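Local atomic coordinates of porin (PDB entry 2POR), a protein that forms trimeric channels across the bacterial outer membrane through which small hydrophilic solutes of up to about 0.6 kDa diffuse passively. Residues T106-V118 and S135-E149. Residues are numbered along the deposited sequence; the frame is centred on the assembly and turned at random.
Sequences TGDERLTAEDNPV and SDGKVGETSEDDAQE. With CA (calcium ion), chain D; CA (calcium ion), chain B.
Asn116 and Asp136 meet at a calcium ion that ties the end of the long loop before strand 118-125 to the loop leading into strand 148-158. Asn116 reaches the metal through OD1 at 2.2 Å because its CG stands anti to the backbone N (chi1 -164°). Asp136 grips it with both carboxylate oxygens; OD1 also accepts the backbone N-H of Lys138 at 3.1 Å, an Asx turn tying Asp136 to Lys138, whose carbonyl oxygen binds the ion too. Gly140 O comes from the following type II' turn. A carboxamide suits Asn116: its oxygen serves the metal while ND2, 3.1 Å from Leu111 O, donates through a bent bond from above the carbonyl plane. Water 5 and Asn20 of a neighbouring subunit complete the site, and Phe21 of that subunit hydrogen-bonds Asp136 OD2.

At the other end, the carboxylate of buried Glu149 reaches the backbone of Gly107, whose N gives OE1 a nearly straight bond of 2.9 Å (167°) from above the carboxylate plane; water 1 donates to OE2. The aliphatic stem of Glu149 runs antiparallel to Leu111, whose CD1 lies 3.8 Å from CG, while the Val118 side chain crosses at about a right angle, CG1 3.6 Å from OE2. Branched Leu111 packs CD1 against Ser135 OG and CD2 against Ala147 CB (4.3 Å). Further out, water 3 lies between Asp115 OD1 and Glu141 OE2, which also bonds Ser22 of the neighbouring subunit; water 4 links Asp115 OD2 to Glu141 N.

Oxygen ligands crowded to 3.1 Å, as between Asn116 OD1 and Lys138 O, are probably tolerated because the cation offsets their repulsion; the ion thus joins two loops and two subunits.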
loop_
_atom_site.group_PDB
_atom_site.type_symbol
_atom_site.label_atom_id
_atom_site.label_comp_id
_atom_site.label_asym_id
_atom_site.label_seq_id
_atom_site.Cartn_x
_atom_site.Cartn_y
_atom_site.Cartn_z
ATOM N N THR A 106 -26.574 -8.327 -4.021
ATOM C CA THR A 106 -25.570 -7.926 -5.008
ATOM C C THR A 106 -24.721 -6.734 -4.524
ATOM O O THR A 106 -25.027 -6.172 -3.460
ATOM C CB THR A 106 -26.263 -7.590 -6.402
ATOM O OG1 THR A 106 -26.947 -6.333 -6.265
ATOM C CG2 THR A 106 -27.222 -8.725 -6.892
ATOM N N GLY A 107 -23.677 -6.372 -5.295
ATOM C CA GLY A 107 -22.808 -5.225 -5.044
ATOM C C GLY A 107 -22.033 -5.487 -3.792
ATOM O O GLY A 107 -22.059 -6.589 -3.234
ATOM N N ASP A 108 -21.273 -4.480 -3.401
ATOM C CA ASP A 108 -20.484 -4.526 -2.184
ATOM C C ASP A 108 -19.642 -5.809 -2.074
ATOM O O ASP A 108 -19.740 -6.603 -1.123
ATOM C CB ASP A 108 -21.392 -4.435 -0.967
ATOM C CG ASP A 108 -20.669 -4.070 0.319
ATOM O OD1 ASP A 108 -19.527 -3.617 0.275
ATOM O OD2 ASP A 108 -21.258 -4.182 1.403
ATOM N N GLU A 109 -18.876 -5.972 -3.162
ATOM C CA GLU A 109 -17.866 -7.013 -3.318
ATOM C C GLU A 109 -18.425 -8.419 -3.578
ATOM O O GLU A 109 -17.683 -9.388 -3.435
ATOM C CB GLU A 109 -16.963 -7.089 -2.086
ATOM C CG GLU A 109 -16.228 -5.800 -1.789
ATOM C CD GLU A 109 -15.343 -5.936 -0.576
ATOM O OE1 GLU A 109 -15.890 -6.029 0.521
ATOM O OE2 GLU A 109 -14.124 -5.977 -0.751
ATOM N N ARG A 110 -19.690 -8.600 -3.967
ATOM C CA ARG A 110 -20.233 -9.910 -4.385
ATOM C C ARG A 110 -19.460 -10.404 -5.614
ATOM O O ARG A 110 -18.945 -11.529 -5.625
ATOM C CB ARG A 110 -21.735 -9.794 -4.724
ATOM C CG ARG A 110 -22.436 -11.097 -5.138
ATOM C CD ARG A 110 -22.408 -12.033 -3.903
ATOM N NE ARG A 110 -23.429 -11.595 -2.961
ATOM C CZ ARG A 110 -23.370 -11.653 -1.634
ATOM N NH1 ARG A 110 -22.304 -12.151 -1.051
ATOM N NH2 ARG A 110 -24.383 -11.248 -0.868
ATOM N N LEU A 111 -19.309 -9.598 -6.660
ATOM C CA LEU A 111 -18.566 -9.976 -7.835
ATOM C C LEU A 111 -17.374 -9.093 -8.142
ATOM O O LEU A 111 -16.607 -9.364 -9.075
ATOM C CB LEU A 111 -19.510 -9.977 -9.004
ATOM C CG LEU A 111 -20.553 -11.074 -9.018
ATOM C CD1 LEU A 111 -21.508 -10.919 -10.151
ATOM C CD2 LEU A 111 -19.833 -12.378 -9.199
ATOM N N THR A 112 -17.170 -8.009 -7.380
ATOM C CA THR A 112 -16.085 -7.073 -7.657
ATOM C C THR A 112 -14.772 -7.813 -7.438
ATOM O O THR A 112 -14.647 -8.517 -6.430
ATOM C CB THR A 112 -16.184 -5.870 -6.689
ATOM O OG1 THR A 112 -17.567 -5.519 -6.656
ATOM C CG2 THR A 112 -15.277 -4.728 -7.090
ATOM N N ALA A 113 -13.769 -7.653 -8.287
ATOM C CA ALA A 113 -12.513 -8.362 -8.145
ATOM C C ALA A 113 -11.450 -7.648 -8.959
ATOM O O ALA A 113 -11.756 -6.651 -9.628
ATOM C CB ALA A 113 -12.701 -9.799 -8.676
ATOM N N GLU A 114 -10.215 -8.177 -8.952
ATOM C CA GLU A 114 -9.128 -7.610 -9.694
ATOM C C GLU A 114 -9.538 -7.447 -11.132
ATOM O O GLU A 114 -10.164 -8.321 -11.721
ATOM C CB GLU A 114 -7.950 -8.527 -9.539
ATOM C CG GLU A 114 -6.765 -8.017 -10.351
ATOM C CD GLU A 114 -5.406 -8.710 -10.170
ATOM O OE1 GLU A 114 -5.342 -9.752 -9.525
ATOM O OE2 GLU A 114 -4.402 -8.198 -10.677
ATOM N N ASP A 115 -9.322 -6.257 -11.689
ATOM C CA ASP A 115 -9.709 -5.902 -13.055
ATOM C C ASP A 115 -11.177 -6.056 -13.367
ATOM O O ASP A 115 -11.620 -6.229 -14.521
ATOM C CB ASP A 115 -8.968 -6.736 -14.092
ATOM C CG ASP A 115 -7.480 -6.557 -14.149
ATOM O OD1 ASP A 115 -6.978 -5.485 -13.798
ATOM O OD2 ASP A 115 -6.821 -7.495 -14.577
ATOM N N ASN A 116 -11.977 -5.999 -12.312
ATOM C CA ASN A 116 -13.380 -6.228 -12.512
ATOM C C ASN A 116 -14.175 -5.296 -11.589
ATOM O O ASN A 116 -14.689 -5.694 -10.533
ATOM C CB ASN A 116 -13.702 -7.735 -12.253
ATOM C CG ASN A 116 -15.078 -8.013 -12.844
ATOM O OD1 ASN A 116 -15.351 -7.856 -14.079
ATOM N ND2 ASN A 116 -15.969 -8.448 -11.938
ATOM N N PRO A 117 -14.308 -4.004 -11.960
ATOM C CA PRO A 117 -15.166 -3.074 -11.245
ATOM C C PRO A 117 -16.647 -3.337 -11.519
ATOM O O PRO A 117 -16.987 -3.925 -12.558
ATOM C CB PRO A 117 -14.660 -1.722 -11.737
ATOM C CG PRO A 117 -14.293 -1.988 -13.181
ATOM C CD PRO A 117 -13.628 -3.357 -13.079
ATOM N N VAL A 118 -17.569 -2.905 -10.635
ATOM C CA VAL A 118 -19.006 -2.941 -10.924
ATOM C C VAL A 118 -19.497 -1.469 -11.082
ATOM O O VAL A 118 -18.751 -0.515 -10.792
ATOM C CB VAL A 118 -19.817 -3.707 -9.779
ATOM C CG1 VAL A 118 -19.236 -5.165 -9.863
ATOM C CG2 VAL A 118 -19.664 -3.235 -8.318
ATOM N N SER A 135 -22.945 -5.757 -12.931
ATOM C CA SER A 135 -21.558 -6.102 -13.157
ATOM C C SER A 135 -21.515 -6.379 -14.640
ATOM O O SER A 135 -22.563 -6.399 -15.295
ATOM C CB SER A 135 -21.152 -7.334 -12.331
ATOM O OG SER A 135 -21.978 -8.468 -12.595
ATOM N N ASP A 136 -20.366 -6.599 -15.249
ATOM C CA ASP A 136 -20.341 -6.737 -16.674
ATOM C C ASP A 136 -20.455 -8.189 -17.190
ATOM O O ASP A 136 -20.409 -8.347 -18.415
ATOM C CB ASP A 136 -19.055 -6.100 -17.194
ATOM C CG ASP A 136 -17.726 -6.691 -16.765
ATOM O OD1 ASP A 136 -17.574 -7.846 -16.361
ATOM O OD2 ASP A 136 -16.717 -5.998 -16.821
ATOM N N GLY A 137 -20.517 -9.258 -16.366
ATOM C CA GLY A 137 -20.685 -10.636 -16.857
ATOM C C GLY A 137 -19.416 -11.346 -17.305
ATOM O O GLY A 137 -19.515 -12.494 -17.730
ATOM N N LYS A 138 -18.211 -10.782 -17.253
ATOM C CA LYS A 138 -16.987 -11.430 -17.680
ATOM C C LYS A 138 -15.950 -11.318 -16.606
ATOM O O LYS A 138 -15.768 -10.250 -15.991
ATOM C CB LYS A 138 -16.365 -10.816 -18.918
ATOM C CG LYS A 138 -17.314 -10.773 -20.090
ATOM C CD LYS A 138 -17.600 -12.188 -20.476
ATOM C CE LYS A 138 -18.533 -12.281 -21.636
ATOM N NZ LYS A 138 -18.110 -13.447 -22.391
ATOM N N VAL A 139 -15.240 -12.401 -16.363
ATOM C CA VAL A 139 -14.229 -12.471 -15.342
ATOM C C VAL A 139 -13.127 -11.492 -15.648
ATOM O O VAL A 139 -12.710 -11.460 -16.803
ATOM C CB VAL A 139 -13.614 -13.879 -15.265
ATOM C CG1 VAL A 139 -12.539 -13.920 -14.197
ATOM C CG2 VAL A 139 -14.674 -14.860 -14.818
ATOM N N GLY A 140 -12.646 -10.693 -14.678
ATOM C CA GLY A 140 -11.602 -9.708 -14.946
ATOM C C GLY A 140 -11.995 -8.867 -16.161
ATOM O O GLY A 140 -13.187 -8.508 -16.370
ATOM N N GLU A 141 -10.978 -8.658 -16.992
ATOM C CA GLU A 141 -11.149 -8.001 -18.276
ATOM C C GLU A 141 -10.975 -9.057 -19.346
ATOM O O GLU A 141 -10.512 -8.764 -20.452
ATOM C CB GLU A 141 -10.100 -6.898 -18.461
ATOM C CG GLU A 141 -10.552 -5.617 -17.719
ATOM C CD GLU A 141 -9.513 -4.502 -17.523
ATOM O OE1 GLU A 141 -8.454 -4.482 -18.151
ATOM O OE2 GLU A 141 -9.755 -3.632 -16.693
ATOM N N THR A 142 -11.383 -10.291 -19.037
ATOM C CA THR A 142 -11.211 -11.393 -19.962
ATOM C C THR A 142 -12.514 -11.648 -20.682
ATOM O O THR A 142 -13.504 -10.942 -20.498
ATOM C CB THR A 142 -10.760 -12.708 -19.219
ATOM O OG1 THR A 142 -11.906 -13.297 -18.561
ATOM C CG2 THR A 142 -9.563 -12.419 -18.316
ATOM N N SER A 143 -12.552 -12.676 -21.530
ATOM C CA SER A 143 -13.795 -13.083 -22.133
ATOM C C SER A 143 -14.441 -14.255 -21.399
ATOM O O SER A 143 -15.482 -14.737 -21.862
ATOM C CB SER A 143 -13.540 -13.450 -23.575
ATOM O OG SER A 143 -13.200 -12.297 -24.325
ATOM N N GLU A 144 -13.926 -14.712 -20.247
ATOM C CA GLU A 144 -14.555 -15.831 -19.562
ATOM C C GLU A 144 -15.867 -15.417 -18.908
ATOM O O GLU A 144 -15.885 -14.411 -18.191
ATOM C CB GLU A 144 -13.547 -16.354 -18.537
ATOM C CG GLU A 144 -13.941 -17.723 -17.958
ATOM C CD GLU A 144 -13.246 -18.196 -16.672
ATOM O OE1 GLU A 144 -12.112 -17.788 -16.404
ATOM O OE2 GLU A 144 -13.857 -18.982 -15.934
ATOM N N ASP A 145 -16.959 -16.152 -19.122
ATOM C CA ASP A 145 -18.258 -15.833 -18.560
ATOM C C ASP A 145 -18.293 -15.917 -17.078
ATOM O O ASP A 145 -17.745 -16.856 -16.497
ATOM C CB ASP A 145 -19.375 -16.749 -19.036
ATOM C CG ASP A 145 -19.812 -16.553 -20.493
ATOM O OD1 ASP A 145 -19.844 -15.421 -20.971
ATOM O OD2 ASP A 145 -20.154 -17.538 -21.152
ATOM N N ASP A 146 -18.955 -14.942 -16.458
ATOM C CA ASP A 146 -19.017 -14.878 -15.009
ATOM C C ASP A 146 -20.487 -14.843 -14.692
ATOM O O ASP A 146 -21.342 -14.723 -15.572
ATOM C CB ASP A 146 -18.287 -13.576 -14.500
ATOM C CG ASP A 146 -17.831 -13.570 -13.042
ATOM O OD1 ASP A 146 -18.158 -14.493 -12.301
ATOM O OD2 ASP A 146 -17.130 -12.659 -12.611
ATOM N N ALA A 147 -20.839 -15.033 -13.414
ATOM C CA ALA A 147 -22.194 -14.734 -12.946
ATOM C C ALA A 147 -22.396 -13.219 -13.179
ATOM O O ALA A 147 -21.395 -12.480 -13.195
ATOM C CB ALA A 147 -22.324 -14.990 -11.454
ATOM N N GLN A 148 -23.591 -12.717 -13.386
ATOM C CA GLN A 148 -23.738 -11.295 -13.603
ATOM C C GLN A 148 -24.761 -10.783 -12.636
ATOM O O GLN A 148 -25.821 -11.403 -12.555
ATOM C CB GLN A 148 -24.173 -11.098 -14.979
ATOM C CG GLN A 148 -24.336 -9.618 -15.210
ATOM C CD GLN A 148 -24.556 -9.314 -16.661
ATOM O OE1 GLN A 148 -24.188 -8.247 -17.139
ATOM N NE2 GLN A 148 -25.078 -10.219 -17.481
ATOM N N GLU A 149 -24.515 -9.699 -11.895
ATOM C CA GLU A 149 -25.493 -9.225 -10.932
ATOM C C GLU A 149 -26.126 -7.956 -11.471
ATOM O O GLU A 149 -25.531 -7.326 -12.364
ATOM C CB GLU A 149 -24.861 -8.916 -9.601
ATOM C CG GLU A 149 -23.708 -7.909 -9.688
ATOM C CD GLU A 149 -22.954 -7.658 -8.406
ATOM O OE1 GLU A 149 -23.218 -8.318 -7.395
ATOM O OE2 GLU A 149 -22.073 -6.792 -8.430
HETATM CA CA CA D . -15.231 -7.773 -16.238
HETATM CA CA CA B . -23.210 -4.431 2.483
HETATM O O HOH W 1 -20.102 -6.850 -6.541
HETATM O O HOH W 2 -15.795 -11.776 -10.421
HETATM O O HOH W 3 -7.395 -3.156 -15.038
HETATM O O HOH W 4 -8.155 -9.767 -16.282
HETATM O O HOH W 5 -13.898 -5.876 -15.867
HETATM O O HOH W 6 -18.115 -6.294 -13.591
HETATM O O HOH W 7 -17.619 -10.230 -13.725
HETATM O O HOH W 8 -22.540 -3.358 4.432
HETATM O O HOH W 9 -25.121 -4.585 3.723
HETATM O O HOH W 10 -23.956 -6.429 1.327
HETATM O O HOH W 11 -22.328 -6.138 3.879
#